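Local coordinates for uncharacterized protein (Nocardia farcinica, PDB 3ESM) that is of unknown function but has an immunoglobulin-like fold and, as a YcnI-like domain of a membrane-anchored protein, probably binds copper, at residues 48-60 with 69-81. The protein carries 2 engineered substitutions. Numbering follows the deposited sequence. Where two conformers were deposited one is given.
Engineered in segment 48-60: M51 (natural residue Leu). With DMS (dimethyl sulfoxide), chain D; SO4 (sulfate ion), chain B.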
loop_
_atom_site.group_PDB
_atom_site.type_symbol
_atom_site.label_atom_id
_atom_site.label_comp_id
_atom_site.label_asym_id
_atom_site.label_seq_id
_atom_site.Cartn_x
_atom_site.Cartn_y
_atom_site.Cartn_z
ATOM N N THR A 48 1.230 18.061 1.123
ATOM C CA THR A 48 2.365 17.517 0.405
ATOM C C THR A 48 2.857 18.499 -0.637
ATOM O O THR A 48 2.182 19.479 -0.982
ATOM C CB THR A 48 1.998 16.206 -0.324
ATOM O OG1 THR A 48 0.866 16.432 -1.182
ATOM C CG2 THR A 48 1.651 15.120 0.699
ATOM N N GLU A 49 4.053 18.267 -1.143
ATOM C CA GLU A 49 4.472 19.109 -2.236
ATOM C C GLU A 49 4.472 18.326 -3.519
ATOM O O GLU A 49 4.631 17.104 -3.514
ATOM C CB GLU A 49 5.803 19.762 -1.969
ATOM C CG GLU A 49 6.909 18.825 -1.690
ATOM C CD GLU A 49 8.149 19.566 -1.264
ATOM O OE1 GLU A 49 9.244 19.247 -1.791
ATOM O OE2 GLU A 49 8.021 20.476 -0.403
ATOM N N PRO A 50 4.279 19.037 -4.627
ATOM C CA PRO A 50 4.094 18.432 -5.934
ATOM C C PRO A 50 5.297 17.563 -6.223
ATOM O O PRO A 50 6.432 17.960 -5.963
ATOM C CB PRO A 50 4.042 19.643 -6.868
ATOM C CG PRO A 50 3.611 20.775 -5.971
ATOM C CD PRO A 50 4.323 20.506 -4.695
ATOM N N MET A 51 5.028 16.357 -6.697
ATOM C CA MET A 51 6.049 15.356 -6.960
ATOM C C MET A 51 5.713 14.790 -8.345
ATOM O O MET A 51 4.835 13.924 -8.432
ATOM C CB MET A 51 5.883 14.273 -5.868
ATOM C CG MET A 51 6.938 13.199 -5.763
ATOM S SD MET A 51 6.753 12.192 -4.229
ATOM C CE MET A 51 8.022 10.992 -4.531
ATOM N N PRO A 52 6.370 15.269 -9.423
ATOM C CA PRO A 52 6.006 14.770 -10.739
ATOM C C PRO A 52 6.039 13.248 -10.789
ATOM O O PRO A 52 7.001 12.618 -10.287
ATOM C CB PRO A 52 7.075 15.391 -11.665
ATOM C CG PRO A 52 7.417 16.667 -10.949
ATOM C CD PRO A 52 7.482 16.240 -9.493
ATOM N N GLY A 53 4.998 12.681 -11.376
ATOM C CA GLY A 53 4.917 11.235 -11.526
ATOM C C GLY A 53 4.321 10.519 -10.338
ATOM O O GLY A 53 4.199 9.298 -10.373
ATOM N N TRP A 54 3.960 11.253 -9.287
ATOM C CA TRP A 54 3.337 10.623 -8.089
ATOM C C TRP A 54 2.065 11.368 -7.727
ATOM O O TRP A 54 1.966 12.601 -7.956
ATOM C CB TRP A 54 4.282 10.723 -6.885
ATOM C CG TRP A 54 5.564 9.976 -7.080
ATOM C CD1 TRP A 54 6.646 10.353 -7.861
ATOM C CD2 TRP A 54 5.902 8.711 -6.514
ATOM N NE1 TRP A 54 7.644 9.386 -7.781
ATOM C CE2 TRP A 54 7.224 8.384 -6.950
ATOM C CE3 TRP A 54 5.256 7.859 -5.633
ATOM C CZ2 TRP A 54 7.860 7.176 -6.600
ATOM C CZ3 TRP A 54 5.924 6.644 -5.249
ATOM C CH2 TRP A 54 7.208 6.336 -5.734
ATOM N N THR A 55 1.088 10.651 -7.187
ATOM C CA THR A 55 -0.108 11.287 -6.679
ATOM C C THR A 55 -0.138 11.125 -5.174
ATOM O O THR A 55 0.198 10.073 -4.677
ATOM C CB THR A 55 -1.364 10.683 -7.317
ATOM O OG1 THR A 55 -1.334 11.023 -8.734
ATOM C CG2 THR A 55 -2.604 11.278 -6.663
ATOM N N ALA A 56 -0.493 12.180 -4.448
ATOM C CA ALA A 56 -0.570 12.088 -2.987
ATOM C C ALA A 56 -2.011 12.279 -2.499
ATOM O O ALA A 56 -2.783 13.100 -3.067
ATOM C CB ALA A 56 0.351 13.091 -2.323
ATOM N N ARG A 57 -2.382 11.511 -1.473
ATOM C CA ARG A 57 -3.662 11.716 -0.793
ATOM C C ARG A 57 -3.352 11.862 0.692
ATOM O O ARG A 57 -2.480 11.165 1.218
ATOM C CB ARG A 57 -4.675 10.567 -0.968
ATOM C CG ARG A 57 -4.267 9.237 -0.434
ATOM C CD ARG A 57 -5.378 8.189 -0.745
ATOM N NE ARG A 57 -6.545 8.323 0.126
ATOM C CZ ARG A 57 -7.795 8.572 -0.274
ATOM N NH1 ARG A 57 -8.105 8.729 -1.572
ATOM N NH2 ARG A 57 -8.743 8.654 0.648
ATOM N N VAL A 58 -4.093 12.747 1.347
ATOM C CA VAL A 58 -3.965 12.896 2.799
ATOM C C VAL A 58 -5.317 12.518 3.374
ATOM O O VAL A 58 -6.321 13.170 3.051
ATOM C CB VAL A 58 -3.580 14.367 3.163
ATOM C CG1 VAL A 58 -3.718 14.606 4.699
ATOM C CG2 VAL A 58 -2.171 14.671 2.676
ATOM N N ASP A 59 -5.378 11.445 4.176
ATOM C CA ASP A 59 -6.653 10.976 4.741
ATOM C C ASP A 59 -6.967 11.690 6.063
ATOM O O ASP A 59 -6.062 12.034 6.812
ATOM C CB ASP A 59 -6.638 9.477 4.960
ATOM C CG ASP A 59 -6.902 8.716 3.647
ATOM O OD1 ASP A 59 -8.098 8.472 3.342
ATOM O OD2 ASP A 59 -5.934 8.427 2.927
ATOM N N ARG A 60 -8.245 11.922 6.332
ATOM C CA ARG A 60 -8.624 12.721 7.509
ATOM C C ARG A 60 -9.643 11.946 8.328
ATOM O O ARG A 60 -10.355 11.091 7.808
ATOM C CB ARG A 60 -9.266 14.031 7.046
ATOM C CG ARG A 60 -8.419 14.845 6.091
ATOM C CD ARG A 60 -7.814 16.011 6.818
ATOM N NE ARG A 60 -6.908 16.789 5.986
ATOM C CZ ARG A 60 -6.177 17.787 6.451
ATOM N NH1 ARG A 60 -6.272 18.117 7.727
ATOM N NH2 ARG A 60 -5.350 18.446 5.645
ATOM N N VAL A 69 -0.850 9.797 5.126
ATOM C CA VAL A 69 -0.608 10.392 3.797
ATOM C C VAL A 69 -0.074 9.265 2.952
ATOM O O VAL A 69 0.695 8.414 3.443
ATOM C CB VAL A 69 0.389 11.570 3.851
ATOM C CG1 VAL A 69 1.674 11.211 4.638
ATOM C CG2 VAL A 69 0.733 12.065 2.427
ATOM N N THR A 70 -0.498 9.219 1.686
ATOM C CA THR A 70 -0.019 8.144 0.811
ATOM C C THR A 70 0.447 8.740 -0.495
ATOM O O THR A 70 -0.262 9.589 -1.079
ATOM C CB THR A 70 -1.117 7.121 0.481
ATOM O OG1 THR A 70 -1.592 6.486 1.665
ATOM C CG2 THR A 70 -0.584 6.060 -0.514
ATOM N N TRP A 71 1.645 8.370 -0.937
ATOM C CA TRP A 71 2.128 8.760 -2.283
ATOM C C TRP A 71 2.131 7.513 -3.144
ATOM O O TRP A 71 2.549 6.442 -2.682
ATOM C CB TRP A 71 3.564 9.271 -2.204
ATOM C CG TRP A 71 3.749 10.546 -1.494
ATOM C CD1 TRP A 71 3.768 11.795 -2.062
ATOM C CD2 TRP A 71 4.019 10.728 -0.094
ATOM N NE1 TRP A 71 4.015 12.742 -1.090
ATOM C CE2 TRP A 71 4.168 12.121 0.124
ATOM C CE3 TRP A 71 4.127 9.847 0.993
ATOM C CZ2 TRP A 71 4.482 12.660 1.380
ATOM C CZ3 TRP A 71 4.421 10.373 2.250
ATOM C CH2 TRP A 71 4.576 11.771 2.439
ATOM N N THR A 72 1.699 7.635 -4.396
ATOM C CA THR A 72 1.560 6.468 -5.268
ATOM C C THR A 72 2.124 6.840 -6.608
ATOM O O THR A 72 1.786 7.902 -7.140
ATOM C CB THR A 72 0.089 6.097 -5.483
ATOM O OG1 THR A 72 -0.534 5.865 -4.207
ATOM C CG2 THR A 72 0.007 4.807 -6.338
ATOM N N ALA A 73 2.973 5.967 -7.154
ATOM C CA ALA A 73 3.581 6.232 -8.467
ATOM C C ALA A 73 2.517 6.121 -9.560
ATOM O O ALA A 73 1.747 5.152 -9.588
ATOM C CB ALA A 73 4.703 5.206 -8.687
ATOM N N ASP A 74 2.372 7.188 -10.366
ATOM C CA ASP A 74 1.480 7.143 -11.523
ATOM C C ASP A 74 1.808 6.010 -12.487
ATOM O O ASP A 74 2.939 5.614 -12.635
ATOM C CB ASP A 74 1.559 8.449 -12.314
ATOM C CG ASP A 74 1.171 9.645 -11.488
ATOM O OD1 ASP A 74 0.497 9.462 -10.466
ATOM O OD2 ASP A 74 1.582 10.768 -11.868
ATOM N N PRO A 75 0.795 5.553 -13.222
ATOM C CA PRO A 75 0.992 4.529 -14.269
ATOM C C PRO A 75 2.079 4.986 -15.255
ATOM O O PRO A 75 2.081 6.154 -15.692
ATOM C CB PRO A 75 -0.390 4.475 -14.935
ATOM C CG PRO A 75 -1.319 4.792 -13.826
ATOM C CD PRO A 75 -0.607 5.910 -13.055
ATOM N N GLY A 76 2.987 4.100 -15.629
ATOM C CA GLY A 76 4.104 4.490 -16.491
ATOM C C GLY A 76 5.359 4.884 -15.749
ATOM O O GLY A 76 6.460 4.745 -16.291
ATOM N N ASN A 77 5.196 5.420 -14.536
ATOM C CA ASN A 77 6.338 5.701 -13.678
ATOM C C ASN A 77 6.778 4.392 -13.051
ATOM O O ASN A 77 5.979 3.786 -12.332
ATOM C CB ASN A 77 5.896 6.707 -12.607
ATOM C CG ASN A 77 7.010 7.079 -11.658
ATOM O OD1 ASN A 77 8.109 6.519 -11.720
ATOM N ND2 ASN A 77 6.735 8.028 -10.762
ATOM N N PRO A 78 8.014 3.947 -13.318
ATOM C CA PRO A 78 8.465 2.640 -12.833
ATOM C C PRO A 78 8.730 2.622 -11.315
ATOM O O PRO A 78 9.073 1.554 -10.782
ATOM C CB PRO A 78 9.795 2.445 -13.568
ATOM C CG PRO A 78 10.292 3.816 -13.802
ATOM C CD PRO A 78 9.064 4.608 -14.122
ATOM N N GLY A 79 8.622 3.765 -10.645
ATOM C CA GLY A 79 8.894 3.853 -9.202
ATOM C C GLY A 79 10.379 3.895 -8.865
ATOM O O GLY A 79 11.229 4.047 -9.757
ATOM N N VAL A 80 10.711 3.806 -7.579
ATOM C CA VAL A 80 12.083 4.023 -7.140
ATOM C C VAL A 80 12.891 2.757 -7.329
ATOM O O VAL A 80 12.564 1.698 -6.777
ATOM C CB VAL A 80 12.112 4.450 -5.662
ATOM C CG1 VAL A 80 13.560 4.816 -5.221
ATOM C CG2 VAL A 80 11.112 5.584 -5.419
ATOM N N GLN A 81 13.939 2.842 -8.151
ATOM C CA GLN A 81 14.638 1.626 -8.584
ATOM C C GLN A 81 15.518 0.972 -7.507
ATOM O O GLN A 81 15.972 1.643 -6.576
ATOM C CB GLN A 81 15.446 1.926 -9.852
ATOM C CG GLN A 81 14.585 2.344 -11.033
ATOM C CD GLN A 81 13.562 1.289 -11.340
ATOM O OE1 GLN A 81 13.908 0.142 -11.617
ATOM N NE2 GLN A 81 12.286 1.649 -11.248
HETATM S S DMS D . 4.043 0.323 -14.675
HETATM O O DMS D . 2.717 1.455 -14.870
HETATM C C1 DMS D . 4.250 -0.691 -16.167
HETATM C C2 DMS D . 5.551 1.326 -14.740
HETATM S S SO4 B . -4.256 22.056 5.656
HETATM O O1 SO4 B . -4.675 22.463 4.308
HETATM O O2 SO4 B . -3.536 20.781 5.622
HETATM O O3 SO4 B . -3.420 23.131 6.184
HETATM O O4 SO4 B . -5.437 21.824 6.488
HETATM O O HOH W 1 3.472 14.840 -3.418
HETATM O O HOH W 2 4.930 15.607 -1.188
HETATM O O HOH W 3 0.682 13.148 -10.719
HETATM O O HOH W 4 -1.895 8.094 -3.464
HETATM O O HOH W 5 -3.241 8.124 3.200
#
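T55 and R57 pair with T72 and T70 as the hydrogen-bonded rungs of an antiparallel ladder, T55 N lying 2.8 Å from T72 O. The non-hydrogen-bonded rungs, W54 with A73, A56 with W71 and V58 with V69, send their side chains to the opposite face of the sheet.

Beyond the last rung two donors grip one carbonyl: D74 N and N77 ND2 reach G53 O, at 2.8 Å and 2.9 Å, from opposite faces of its plane. With CG anti to the backbone N (chi1 -180°), the N77 amide meets G53 O in its own plane, ND2 standing above the carbonyl plane, while its OD1 closes an Asx turn by accepting from G79 N. T55 OG1 donates to D74 OD1 (3.0 Å) on the carboxylate's syn side.

Apolar packing centres on two indoles. A73 CB sits almost squarely over the six-membered ring of W54, a CH-pi contact 3.9 Å from its centroid; V80 CG2 touches CZ2. The engineered M51 sets SD obliquely 3.7 Å from W71 CD1, a Met-aromatic contact, and A56 CB meets the same carbon. W71 NE1 reaches E49 O through water 2. Both indoles also meet F88 of strand 85-93.

R57 grips D59 side-on in a salt bridge, and its NH2 also donates to N77 O of the second subunit. The ladder belongs to the beta hairpin 54-60 with 66-73, adjoined by type II turns M51-W54 and D74-N77, at the margin of one sheet of an immunoglobulin-like fold.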